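Local coordinates for putative citrate lyase, alfa subunit (Streptococcus mutans, PDB 2HJ0), which belongs to the CitF family of citrate lyase alpha subunits and folds as an alpha/beta protein around two large mixed beta-sheets, at residues 251-256 against 281-286; 370-375 against 401-406; 377-382 against 469-474; 429-434 against 503-508. All blocks are in the same frame, centred on the assembly; numbering follows the deposited sequence.

Contact 1 of 4, residues 251-256 against 281-286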
loop_
_atom_site.group_PDB
_atom_site.type_symbol
_atom_site.label_atom_id
_atom_site.label_comp_id
_atom_site.label_asym_id
_atom_site.label_seq_id
_atom_site.Cartn_x
_atom_site.Cartn_y
_atom_site.Cartn_z
ATOM N N PRO A 251 15.895 -39.754 -11.586
ATOM C CA PRO A 251 16.393 -39.592 -12.957
ATOM C C PRO A 251 15.332 -39.208 -13.982
ATOM O O PRO A 251 15.580 -38.374 -14.853
ATOM C CB PRO A 251 17.029 -40.943 -13.255
ATOM C CG PRO A 251 16.177 -41.885 -12.451
ATOM C CD PRO A 251 16.028 -41.150 -11.140
ATOM N N LYS A 252 14.149 -39.804 -13.881
ATOM C CA LYS A 252 13.089 -39.486 -14.822
ATOM C C LYS A 252 12.743 -38.003 -14.700
ATOM O O LYS A 252 12.653 -37.288 -15.700
ATOM C CB LYS A 252 11.866 -40.367 -14.558
ATOM C CG LYS A 252 10.658 -40.079 -15.437
ATOM C CD LYS A 252 9.528 -41.062 -15.159
ATOM C CE LYS A 252 9.542 -42.224 -16.141
ATOM N NZ LYS A 252 10.848 -42.949 -16.223
ATOM N N GLU A 253 12.567 -37.529 -13.473
ATOM C CA GLU A 253 12.244 -36.127 -13.275
ATOM C C GLU A 253 13.365 -35.222 -13.778
ATOM O O GLU A 253 13.104 -34.234 -14.472
ATOM C CB GLU A 253 11.945 -35.860 -11.798
ATOM C CG GLU A 253 10.547 -36.306 -11.389
ATOM C CD GLU A 253 10.306 -36.226 -9.891
ATOM O OE1 GLU A 253 9.142 -36.411 -9.458
ATOM O OE2 GLU A 253 11.286 -35.987 -9.149
ATOM N N LEU A 254 14.610 -35.565 -13.450
ATOM C CA LEU A 254 15.762 -34.770 -13.890
ATOM C C LEU A 254 15.844 -34.650 -15.415
ATOM O O LEU A 254 16.299 -33.633 -15.949
ATOM C CB LEU A 254 17.072 -35.363 -13.356
ATOM C CG LEU A 254 17.425 -35.046 -11.913
ATOM C CD1 LEU A 254 18.680 -35.780 -11.521
ATOM C CD2 LEU A 254 17.602 -33.549 -11.769
ATOM N N LEU A 255 15.411 -35.688 -16.116
ATOM C CA LEU A 255 15.429 -35.663 -17.565
ATOM C C LEU A 255 14.368 -34.676 -18.021
ATOM O O LEU A 255 14.594 -33.870 -18.922
ATOM C CB LEU A 255 15.103 -37.043 -18.122
ATOM C CG LEU A 255 15.221 -37.238 -19.635
ATOM C CD1 LEU A 255 16.669 -37.450 -19.988
ATOM C CD2 LEU A 255 14.409 -38.444 -20.061
ATOM N N ILE A 256 13.203 -34.746 -17.387
ATOM C CA ILE A 256 12.111 -33.855 -17.733
ATOM C C ILE A 256 12.562 -32.427 -17.471
ATOM O O ILE A 256 12.363 -31.543 -18.306
ATOM C CB ILE A 256 10.823 -34.185 -16.918
ATOM C CG1 ILE A 256 10.332 -35.591 -17.287
ATOM C CG2 ILE A 256 9.727 -33.172 -17.224
ATOM C CD1 ILE A 256 9.150 -36.069 -16.511
ATOM N N GLY A 281 9.020 -27.554 -6.473
ATOM C CA GLY A 281 9.396 -28.922 -6.165
ATOM C C GLY A 281 9.343 -29.786 -7.411
ATOM O O GLY A 281 8.907 -29.328 -8.467
ATOM N N GLY A 282 9.786 -31.033 -7.307
ATOM C CA GLY A 282 9.756 -31.903 -8.466
ATOM C C GLY A 282 10.611 -31.420 -9.622
ATOM O O GLY A 282 11.582 -30.688 -9.431
ATOM N N ALA A 283 10.248 -31.833 -10.829
ATOM C CA ALA A 283 10.991 -31.451 -12.021
ATOM C C ALA A 283 10.843 -29.963 -12.313
ATOM O O ALA A 283 11.786 -29.319 -12.765
ATOM C CB ALA A 283 10.508 -32.270 -13.219
ATOM N N SER A 284 9.653 -29.426 -12.065
ATOM C CA SER A 284 9.398 -28.009 -12.302
ATOM C C SER A 284 10.391 -27.136 -11.535
ATOM O O SER A 284 10.715 -26.026 -11.967
ATOM C CB SER A 284 7.978 -27.639 -11.879
ATOM O OG SER A 284 7.857 -27.729 -10.474
ATOM N N LEU A 285 10.868 -27.624 -10.396
ATOM C CA LEU A 285 11.836 -26.866 -9.615
ATOM C C LEU A 285 13.243 -27.121 -10.123
ATOM O O LEU A 285 14.000 -26.192 -10.341
ATOM C CB LEU A 285 11.750 -27.251 -8.137
ATOM C CG LEU A 285 12.883 -26.833 -7.188
ATOM C CD1 LEU A 285 13.111 -25.335 -7.185
ATOM C CD2 LEU A 285 12.514 -27.308 -5.808
ATOM N N ALA A 286 13.573 -28.392 -10.319
ATOM C CA ALA A 286 14.895 -28.785 -10.777
ATOM C C ALA A 286 15.326 -28.086 -12.056
ATOM O O ALA A 286 16.513 -27.871 -12.285
ATOM C CB ALA A 286 14.941 -30.287 -10.975
#

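Contact 2 of 4, residues 370-375 against 401-406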
loop_
_atom_site.group_PDB
_atom_site.type_symbol
_atom_site.label_atom_id
_atom_site.label_comp_id
_atom_site.label_asym_id
_atom_site.label_seq_id
_atom_site.Cartn_x
_atom_site.Cartn_y
_atom_site.Cartn_z
ATOM N N CYS A 370 7.133 -19.544 -17.790
ATOM C CA CYS A 370 6.782 -20.181 -16.542
ATOM C C CYS A 370 6.807 -21.701 -16.742
ATOM O O CYS A 370 6.497 -22.210 -17.826
ATOM C CB CYS A 370 5.398 -19.720 -16.055
ATOM S SG CYS A 370 3.978 -20.249 -17.103
ATOM N N VAL A 371 7.194 -22.410 -15.683
ATOM C CA VAL A 371 7.279 -23.862 -15.688
ATOM C C VAL A 371 6.244 -24.377 -14.690
ATOM O O VAL A 371 6.383 -24.183 -13.489
ATOM C CB VAL A 371 8.699 -24.309 -15.276
ATOM C CG1 VAL A 371 8.831 -25.823 -15.399
ATOM C CG2 VAL A 371 9.742 -23.609 -16.153
ATOM N N LEU A 372 5.207 -25.035 -15.197
ATOM C CA LEU A 372 4.130 -25.556 -14.363
ATOM C C LEU A 372 4.033 -27.076 -14.387
ATOM O O LEU A 372 4.557 -27.723 -15.296
ATOM C CB LEU A 372 2.807 -24.984 -14.852
ATOM C CG LEU A 372 2.825 -23.465 -14.942
ATOM C CD1 LEU A 372 1.611 -22.960 -15.696
ATOM C CD2 LEU A 372 2.884 -22.906 -13.539
ATOM N N SER A 373 3.341 -27.648 -13.404
ATOM C CA SER A 373 3.174 -29.098 -13.367
ATOM C C SER A 373 1.714 -29.414 -13.623
ATOM O O SER A 373 0.928 -28.504 -13.871
ATOM C CB SER A 373 3.613 -29.664 -12.016
ATOM O OG SER A 373 3.003 -28.930 -10.976
ATOM N N ALA A 374 1.346 -30.690 -13.570
ATOM C CA ALA A 374 -0.036 -31.069 -13.831
ATOM C C ALA A 374 -0.414 -32.464 -13.362
ATOM O O ALA A 374 0.432 -33.358 -13.257
ATOM C CB ALA A 374 -0.309 -30.956 -15.314
ATOM N N LEU A 375 -1.698 -32.643 -13.065
ATOM C CA LEU A 375 -2.196 -33.958 -12.669
ATOM C C LEU A 375 -2.623 -34.643 -13.968
ATOM O O LEU A 375 -2.309 -35.809 -14.203
ATOM C CB LEU A 375 -3.393 -33.841 -11.737
ATOM C CG LEU A 375 -3.126 -33.309 -10.347
ATOM C CD1 LEU A 375 -4.454 -33.155 -9.639
ATOM C CD2 LEU A 375 -2.224 -34.247 -9.575
ATOM N N CYS A 401 -3.575 -21.265 -13.940
ATOM C CA CYS A 401 -4.193 -20.657 -15.109
ATOM C C CYS A 401 -3.814 -19.177 -15.218
ATOM O O CYS A 401 -3.908 -18.597 -16.293
ATOM C CB CYS A 401 -5.719 -20.803 -15.070
ATOM S SG CYS A 401 -6.592 -19.669 -13.968
ATOM N N ASP A 402 -3.384 -18.573 -14.110
ATOM C CA ASP A 402 -2.990 -17.164 -14.096
ATOM C C ASP A 402 -1.735 -16.893 -14.905
ATOM O O ASP A 402 -1.757 -16.163 -15.887
ATOM C CB ASP A 402 -2.706 -16.674 -12.674
ATOM C CG ASP A 402 -3.953 -16.418 -11.876
ATOM O OD1 ASP A 402 -4.928 -15.850 -12.437
ATOM O OD2 ASP A 402 -3.948 -16.761 -10.671
ATOM N N THR A 403 -0.623 -17.463 -14.466
ATOM C CA THR A 403 0.625 -17.225 -15.160
ATOM C C THR A 403 0.607 -17.908 -16.522
ATOM O O THR A 403 1.125 -17.381 -17.507
ATOM C CB THR A 403 1.811 -17.736 -14.348
ATOM O OG1 THR A 403 1.872 -19.157 -14.464
ATOM C CG2 THR A 403 1.637 -17.376 -12.906
ATOM N N ALA A 404 0.003 -19.086 -16.585
ATOM C CA ALA A 404 -0.049 -19.797 -17.853
ATOM C C ALA A 404 -0.544 -18.855 -18.930
ATOM O O ALA A 404 -0.124 -18.928 -20.081
ATOM C CB ALA A 404 -0.970 -20.996 -17.762
ATOM N N PHE A 405 -1.448 -17.959 -18.569
ATOM C CA PHE A 405 -1.949 -17.044 -19.567
ATOM C C PHE A 405 -1.025 -15.846 -19.797
ATOM O O PHE A 405 -0.712 -15.522 -20.937
ATOM C CB PHE A 405 -3.352 -16.571 -19.185
ATOM C CG PHE A 405 -3.875 -15.455 -20.051
ATOM C CD1 PHE A 405 -3.616 -14.129 -19.732
ATOM C CD2 PHE A 405 -4.608 -15.732 -21.199
ATOM C CE1 PHE A 405 -4.075 -13.106 -20.537
ATOM C CE2 PHE A 405 -5.070 -14.711 -22.009
ATOM C CZ PHE A 405 -4.803 -13.396 -21.678
ATOM N N ALA A 406 -0.591 -15.200 -18.720
ATOM C CA ALA A 406 0.248 -14.028 -18.840
ATOM C C ALA A 406 1.586 -14.295 -19.496
ATOM O O ALA A 406 2.019 -13.529 -20.358
ATOM C CB ALA A 406 0.457 -13.412 -17.494
#

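Contact 3 of 4, residues 377-382 against 469-474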
loop_
_atom_site.group_PDB
_atom_site.type_symbol
_atom_site.label_atom_id
_atom_site.label_comp_id
_atom_site.label_asym_id
_atom_site.label_seq_id
_atom_site.Cartn_x
_atom_site.Cartn_y
_atom_site.Cartn_z
ATOM N N VAL A 377 -3.739 -33.757 -18.404
ATOM C CA VAL A 377 -3.647 -32.855 -19.540
ATOM C C VAL A 377 -4.149 -33.652 -20.734
ATOM O O VAL A 377 -3.556 -34.662 -21.093
ATOM C CB VAL A 377 -2.185 -32.348 -19.731
ATOM C CG1 VAL A 377 -1.216 -33.486 -19.536
ATOM C CG2 VAL A 377 -2.021 -31.717 -21.098
ATOM N N ASP A 378 -5.266 -33.213 -21.318
ATOM C CA ASP A 378 -5.853 -33.920 -22.450
ATOM C C ASP A 378 -5.264 -33.526 -23.801
ATOM O O ASP A 378 -4.310 -32.753 -23.864
ATOM C CB ASP A 378 -7.380 -33.753 -22.467
ATOM C CG ASP A 378 -7.818 -32.305 -22.536
ATOM O OD1 ASP A 378 -7.229 -31.545 -23.340
ATOM O OD2 ASP A 378 -8.767 -31.930 -21.797
ATOM N N THR A 379 -5.827 -34.076 -24.872
ATOM C CA THR A 379 -5.346 -33.801 -26.219
ATOM C C THR A 379 -5.723 -32.403 -26.709
ATOM O O THR A 379 -5.503 -32.050 -27.870
ATOM C CB THR A 379 -5.893 -34.828 -27.228
ATOM O OG1 THR A 379 -7.312 -34.676 -27.335
ATOM C CG2 THR A 379 -5.564 -36.242 -26.784
ATOM N N ASN A 380 -6.311 -31.611 -25.831
ATOM C CA ASN A 380 -6.682 -30.253 -26.197
ATOM C C ASN A 380 -5.806 -29.277 -25.432
ATOM O O ASN A 380 -6.021 -28.062 -25.462
ATOM C CB ASN A 380 -8.153 -30.002 -25.881
ATOM C CG ASN A 380 -9.060 -30.369 -27.044
ATOM O OD1 ASN A 380 -8.838 -31.381 -27.726
ATOM N ND2 ASN A 380 -10.090 -29.556 -27.274
ATOM N N PHE A 381 -4.811 -29.835 -24.754
ATOM C CA PHE A 381 -3.874 -29.076 -23.954
ATOM C C PHE A 381 -4.459 -28.491 -22.671
ATOM O O PHE A 381 -3.832 -27.649 -22.025
ATOM C CB PHE A 381 -3.222 -27.996 -24.819
ATOM C CG PHE A 381 -2.120 -28.523 -25.700
ATOM C CD1 PHE A 381 -0.811 -28.619 -25.219
ATOM C CD2 PHE A 381 -2.397 -28.982 -26.989
ATOM C CE1 PHE A 381 0.215 -29.171 -26.003
ATOM C CE2 PHE A 381 -1.380 -29.540 -27.786
ATOM C CZ PHE A 381 -0.070 -29.633 -27.289
ATOM N N ASN A 382 -5.649 -28.952 -22.291
ATOM C CA ASN A 382 -6.276 -28.473 -21.068
ATOM C C ASN A 382 -5.553 -29.123 -19.908
ATOM O O ASN A 382 -5.215 -30.302 -19.970
ATOM C CB ASN A 382 -7.757 -28.847 -21.011
ATOM C CG ASN A 382 -8.578 -28.111 -22.038
ATOM O OD1 ASN A 382 -8.296 -26.959 -22.353
ATOM N ND2 ASN A 382 -9.607 -28.762 -22.558
ATOM N N THR A 469 3.197 -34.950 -30.912
ATOM C CA THR A 469 1.907 -34.278 -30.834
ATOM C C THR A 469 1.306 -34.662 -29.496
ATOM O O THR A 469 1.660 -35.694 -28.936
ATOM C CB THR A 469 0.954 -34.765 -31.940
ATOM O OG1 THR A 469 0.661 -36.153 -31.736
ATOM C CG2 THR A 469 1.582 -34.581 -33.313
ATOM N N ILE A 470 0.400 -33.845 -28.978
ATOM C CA ILE A 470 -0.220 -34.167 -27.703
ATOM C C ILE A 470 -0.936 -35.525 -27.819
ATOM O O ILE A 470 -0.970 -36.293 -26.857
ATOM C CB ILE A 470 -1.212 -33.029 -27.258
ATOM C CG1 ILE A 470 -1.687 -33.257 -25.828
ATOM C CG2 ILE A 470 -2.416 -32.992 -28.169
ATOM C CD1 ILE A 470 -0.580 -33.295 -24.809
ATOM N N GLU A 471 -1.479 -35.838 -28.996
ATOM C CA GLU A 471 -2.167 -37.118 -29.178
ATOM C C GLU A 471 -1.215 -38.295 -29.026
ATOM O O GLU A 471 -1.584 -39.345 -28.490
ATOM C CB GLU A 471 -2.841 -37.210 -30.552
ATOM C CG GLU A 471 -4.024 -36.273 -30.760
ATOM C CD GLU A 471 -3.598 -34.824 -30.981
ATOM O OE1 GLU A 471 -2.603 -34.598 -31.716
ATOM O OE2 GLU A 471 -4.276 -33.918 -30.431
ATOM N N GLU A 472 0.010 -38.126 -29.509
ATOM C CA GLU A 472 0.999 -39.191 -29.405
ATOM C C GLU A 472 1.406 -39.439 -27.964
ATOM O O GLU A 472 1.691 -40.576 -27.589
ATOM C CB GLU A 472 2.226 -38.859 -30.237
ATOM C CG GLU A 472 1.947 -38.875 -31.708
ATOM C CD GLU A 472 3.146 -38.446 -32.514
ATOM O OE1 GLU A 472 3.715 -37.378 -32.199
ATOM O OE2 GLU A 472 3.518 -39.164 -33.467
ATOM N N LEU A 473 1.434 -38.383 -27.157
ATOM C CA LEU A 473 1.787 -38.522 -25.753
ATOM C C LEU A 473 0.727 -39.349 -25.030
ATOM O O LEU A 473 1.047 -40.180 -24.188
ATOM C CB LEU A 473 1.907 -37.147 -25.093
ATOM C CG LEU A 473 3.132 -36.322 -25.473
ATOM C CD1 LEU A 473 3.094 -34.995 -24.738
ATOM C CD2 LEU A 473 4.405 -37.085 -25.116
ATOM N N LYS A 474 -0.534 -39.106 -25.376
ATOM C CA LYS A 474 -1.649 -39.812 -24.777
ATOM C C LYS A 474 -1.563 -41.292 -25.122
ATOM O O LYS A 474 -1.648 -42.151 -24.240
ATOM C CB LYS A 474 -2.967 -39.222 -25.270
ATOM C CG LYS A 474 -4.198 -39.800 -24.605
ATOM C CD LYS A 474 -4.692 -41.039 -25.318
ATOM C CE LYS A 474 -5.230 -40.677 -26.673
ATOM N NZ LYS A 474 -5.658 -41.880 -27.412
#

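Contact 4 of 4, residues 429-434 against 503-508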
loop_
_atom_site.group_PDB
_atom_site.type_symbol
_atom_site.label_atom_id
_atom_site.label_comp_id
_atom_site.label_asym_id
_atom_site.label_seq_id
_atom_site.Cartn_x
_atom_site.Cartn_y
_atom_site.Cartn_z
ATOM N N ASN A 429 -10.736 -34.762 -16.126
ATOM C CA ASN A 429 -11.908 -34.763 -15.252
ATOM C C ASN A 429 -12.312 -33.331 -14.906
ATOM O O ASN A 429 -13.489 -32.975 -15.008
ATOM C CB ASN A 429 -11.620 -35.548 -13.965
ATOM C CG ASN A 429 -11.599 -37.058 -14.195
ATOM O OD1 ASN A 429 -10.853 -37.802 -13.525
ATOM N ND2 ASN A 429 -12.429 -37.525 -15.143
ATOM N N THR A 430 -11.342 -32.516 -14.492
ATOM C CA THR A 430 -11.607 -31.119 -14.145
ATOM C C THR A 430 -10.665 -30.196 -14.920
ATOM O O THR A 430 -9.488 -30.494 -15.063
ATOM C CB THR A 430 -11.389 -30.844 -12.643
ATOM O OG1 THR A 430 -12.002 -31.876 -11.866
ATOM C CG2 THR A 430 -12.000 -29.502 -12.267
ATOM N N VAL A 431 -11.177 -29.075 -15.411
ATOM C CA VAL A 431 -10.342 -28.141 -16.151
ATOM C C VAL A 431 -10.038 -26.883 -15.350
ATOM O O VAL A 431 -10.953 -26.155 -14.961
ATOM C CB VAL A 431 -11.013 -27.683 -17.454
ATOM C CG1 VAL A 431 -10.139 -26.655 -18.156
ATOM C CG2 VAL A 431 -11.274 -28.861 -18.351
ATOM N N ILE A 432 -8.756 -26.622 -15.104
ATOM C CA ILE A 432 -8.369 -25.420 -14.378
ATOM C C ILE A 432 -7.702 -24.436 -15.334
ATOM O O ILE A 432 -7.972 -23.238 -15.275
ATOM C CB ILE A 432 -7.429 -25.723 -13.180
ATOM C CG1 ILE A 432 -8.240 -26.259 -11.999
ATOM C CG2 ILE A 432 -6.747 -24.444 -12.709
ATOM C CD1 ILE A 432 -9.044 -27.478 -12.322
ATOM N N THR A 433 -6.851 -24.938 -16.221
ATOM C CA THR A 433 -6.167 -24.082 -17.185
ATOM C C THR A 433 -6.435 -24.543 -18.614
ATOM O O THR A 433 -6.103 -25.662 -18.999
ATOM C CB THR A 433 -4.640 -24.082 -16.966
ATOM O OG1 THR A 433 -4.345 -23.653 -15.632
ATOM C CG2 THR A 433 -3.953 -23.154 -17.970
ATOM N N PRO A 434 -7.033 -23.676 -19.429
ATOM C CA PRO A 434 -7.348 -23.991 -20.829
ATOM C C PRO A 434 -6.105 -24.207 -21.692
ATOM O O PRO A 434 -5.087 -23.532 -21.514
ATOM C CB PRO A 434 -8.160 -22.779 -21.287
ATOM C CG PRO A 434 -7.547 -21.660 -20.491
ATOM C CD PRO A 434 -7.370 -22.281 -19.105
ATOM N N SER A 503 -15.753 -16.021 -14.964
ATOM C CA SER A 503 -16.743 -16.895 -15.556
ATOM C C SER A 503 -16.447 -18.338 -15.159
ATOM O O SER A 503 -15.392 -18.611 -14.591
ATOM C CB SER A 503 -16.701 -16.763 -17.075
ATOM O OG SER A 503 -15.435 -17.151 -17.579
ATOM N N LEU A 504 -17.371 -19.258 -15.450
ATOM C CA LEU A 504 -17.182 -20.679 -15.129
ATOM C C LEU A 504 -16.548 -21.416 -16.283
ATOM O O LEU A 504 -17.009 -21.315 -17.418
ATOM C CB LEU A 504 -18.508 -21.364 -14.813
ATOM C CG LEU A 504 -18.999 -21.208 -13.386
ATOM C CD1 LEU A 504 -20.298 -21.955 -13.200
ATOM C CD2 LEU A 504 -17.943 -21.746 -12.454
ATOM N N ILE A 505 -15.499 -22.170 -15.979
ATOM C CA ILE A 505 -14.789 -22.941 -16.981
ATOM C C ILE A 505 -15.169 -24.410 -16.842
ATOM O O ILE A 505 -15.148 -25.145 -17.816
ATOM C CB ILE A 505 -13.234 -22.741 -16.839
ATOM C CG1 ILE A 505 -12.463 -23.740 -17.695
ATOM C CG2 ILE A 505 -12.812 -22.949 -15.397
ATOM C CD1 ILE A 505 -12.920 -23.836 -19.135
ATOM N N ASP A 506 -15.550 -24.837 -15.644
ATOM C CA ASP A 506 -15.921 -26.235 -15.442
ATOM C C ASP A 506 -16.588 -26.402 -14.073
ATOM O O ASP A 506 -16.846 -25.417 -13.381
ATOM C CB ASP A 506 -14.658 -27.105 -15.543
ATOM C CG ASP A 506 -14.956 -28.592 -15.630
ATOM O OD1 ASP A 506 -16.124 -28.976 -15.863
ATOM O OD2 ASP A 506 -14.001 -29.386 -15.477
ATOM N N VAL A 507 -16.887 -27.640 -13.693
ATOM C CA VAL A 507 -17.488 -27.913 -12.394
ATOM C C VAL A 507 -16.975 -29.239 -11.901
ATOM O O VAL A 507 -16.348 -29.983 -12.649
ATOM C CB VAL A 507 -19.036 -27.995 -12.435
ATOM C CG1 VAL A 507 -19.642 -26.611 -12.622
ATOM C CG2 VAL A 507 -19.464 -28.932 -13.533
ATOM N N VAL A 508 -17.246 -29.529 -10.635
ATOM C CA VAL A 508 -16.808 -30.771 -10.032
ATOM C C VAL A 508 -17.982 -31.438 -9.347
ATOM O O VAL A 508 -18.697 -30.811 -8.561
ATOM C CB VAL A 508 -15.708 -30.517 -8.996
ATOM C CG1 VAL A 508 -15.397 -31.787 -8.230
ATOM C CG2 VAL A 508 -14.467 -30.011 -9.697
#

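Contact 1 of 4, residues 251-256 against 281-286
Two helices packed on the same sheet meet where E253 and I256 close around A283. They are the first turns of helices 251-265 and 282-297, and both reach I413 of strand 409-413. The short axes pass 8.2 Å apart, with 50° between their directions. A283 points its methyl into the neighbouring helix. A283 CB lies 3.5 Å from the carbonyl O of E253 and 4.1 Å from E253 CB. It also rests 4.2 Å from I256 CB. The small side chain lets the two backbones come close here, with the CA atoms of E253 and A283 5.0 Å apart. L254 CD2 lies 4.3 Å from the CB of A286, one turn beyond A283. E253 CG lies beside its backbone N (chi1 -78°), and the chain beyond it is extended. This brings the carboxylate beside G282. E253 OE2 is hydrogen-bonded to T248 OG1, not to the facing helix. Nearby, S284 OG donates to the carbonyl O of G281 at 2.8 Å. G281 O also accepts from L285 N. No hydrogen bond joins the segments, so the contact rests on van der Waals fit: alanine methyls against larger apolar side chains and a helix backbone carbonyl.

Contact 2 of 4, residues 370-375 against 401-406
C370 faces T403 from the sheet, and its side chain can be followed outward. C370 CB lies 3.9 Å from T403 OG1. The sulfur then continues toward the helix, because chi1 (67°) sets SG between the backbone N and the carbonyl carbon. C370 SG is 3.5 Å from T403 OG1 and 4.1 Å from A404 CA. L372 points to the same side of the strand, two residues on. Both L372 methyls reach T403 OG1, and CD1 alone also packs on A404 CB, at 3.8 Å. The side chains of L372 and T403 cross obliquely. All four touching residues are buried. V371, between the two, turns to the other face of the sheet and meets S284 and V287 of helix 282-297. The far side of helix 400-406 has other partners: D402 forms a salt bridge with R500, and F405 packs on P43 of the second subunit. Strand 369-372 runs parallel to its sheet neighbour 409-413, and the helix lies between them in the chain. The connection also holds the short strands 376-377 and 383-384, but strand, helix and parallel strand are consistent with a beta-alpha-beta crossover on one face of the nine-stranded sheet.

Contact 3 of 4, residues 377-382 against 469-474
F381 has a positive phi (71°), uncommon outside glycine, and its ring packs against I470. I470 CG1 stands over one ring face, 4.3 Å from the centroid and 13° off the normal, a CH-pi contact. I470 CB lies over the same face, near its border, 3.5 Å from F381 CE2. With CG1 anti to the backbone N (chi1 -171°), I470 CG1 reaches D378 O at 3.3 Å, and the other branch, CG2, lies 3.2 Å from T379 O, both as CH contacts. E471 bends at chi2 and brings its OE2 to 3.7 Å from T379 CB. No hydrogen bond crosses the contact, but both partners have their own internal hydrogen bonds, which probably limit their motion. D378 OD1 accepts from N380 N at 2.7 Å and from N382 N at 3.2 Å, from opposite faces of the carboxylate plane. T469 and E472 form a capping box on the helix. The type I turn D378-F381, closed by F381 N to D378 O and with an Asx turn at D378, is followed by the bond from D378 N to N382 O. It fits a hairpin turn with a G1 bulge at F381, resting on the first turn of a capped helix.

Contact 4 of 4, residues 429-434 against 503-508
The carboxylate of D506 is the flat group here, and its OD2 edge faces T430 and V431. V431 N donates to D506 OD2 at 2.8 Å with an N-H...O angle of 149°. D506 OD2 accepts with its anti lone pair, the one away from OD1. Methyls lie above and below the plane at this end. T430 CG2 is on one side, 3.8 Å from D506 OD2. V431 CG2 is on the opposite side, 4.0 Å from D506 OD2. At the other oxygen, D506 OD1 takes a weak bond from V507 N. D506 CG is anti to its backbone N (chi1 -168°), which extends the carboxylate from the strand toward the loop. Its stronger polar partner lies elsewhere: R8 makes a salt bridge to OD2. The buried acid is thus held by both a charge and a backbone N-H, which would probably favour its ionised form. Apolar contacts flank it. V431 CG1 meets I505 CG1 at 3.8 Å, and T430 CG2 meets V508 CG2 at 3.6 Å. Both pairs of side chains cross at about a right angle. T430 OG1 is hydrogen-bonded to T387 OG1. Further along, I432 and T433 both face V383 in a classic beta bulge. The contact joins this bulged loop to strand 504-511, an outermost strand of the ten-stranded sheet within the chain.

How the contacts relate
Contacts 2 and 4 are buried; contacts 1 and 3 are only partly so. Contacts 1 and 2 sit on opposite faces of strand 369-372 and touch through S284 and V371. Contact 2 also meets contact 4, where T433 packs on C401 and A404 of helix 400-406. Contacts 3 and 4 touch through N382 and P434, while contacts 2 and 3 adjoin in sequence. Contact 4 alone reaches the ten-stranded sheet, and only there does a clear hydrogen bond cross between the segments. Contact 1 sets alanine methyls against a neighbouring helix; contact 2 sets leucine and cysteine of a strand against threonine and alanine of a helix. Contact 3 adds an aromatic face, with its polar bonding kept inside each segment.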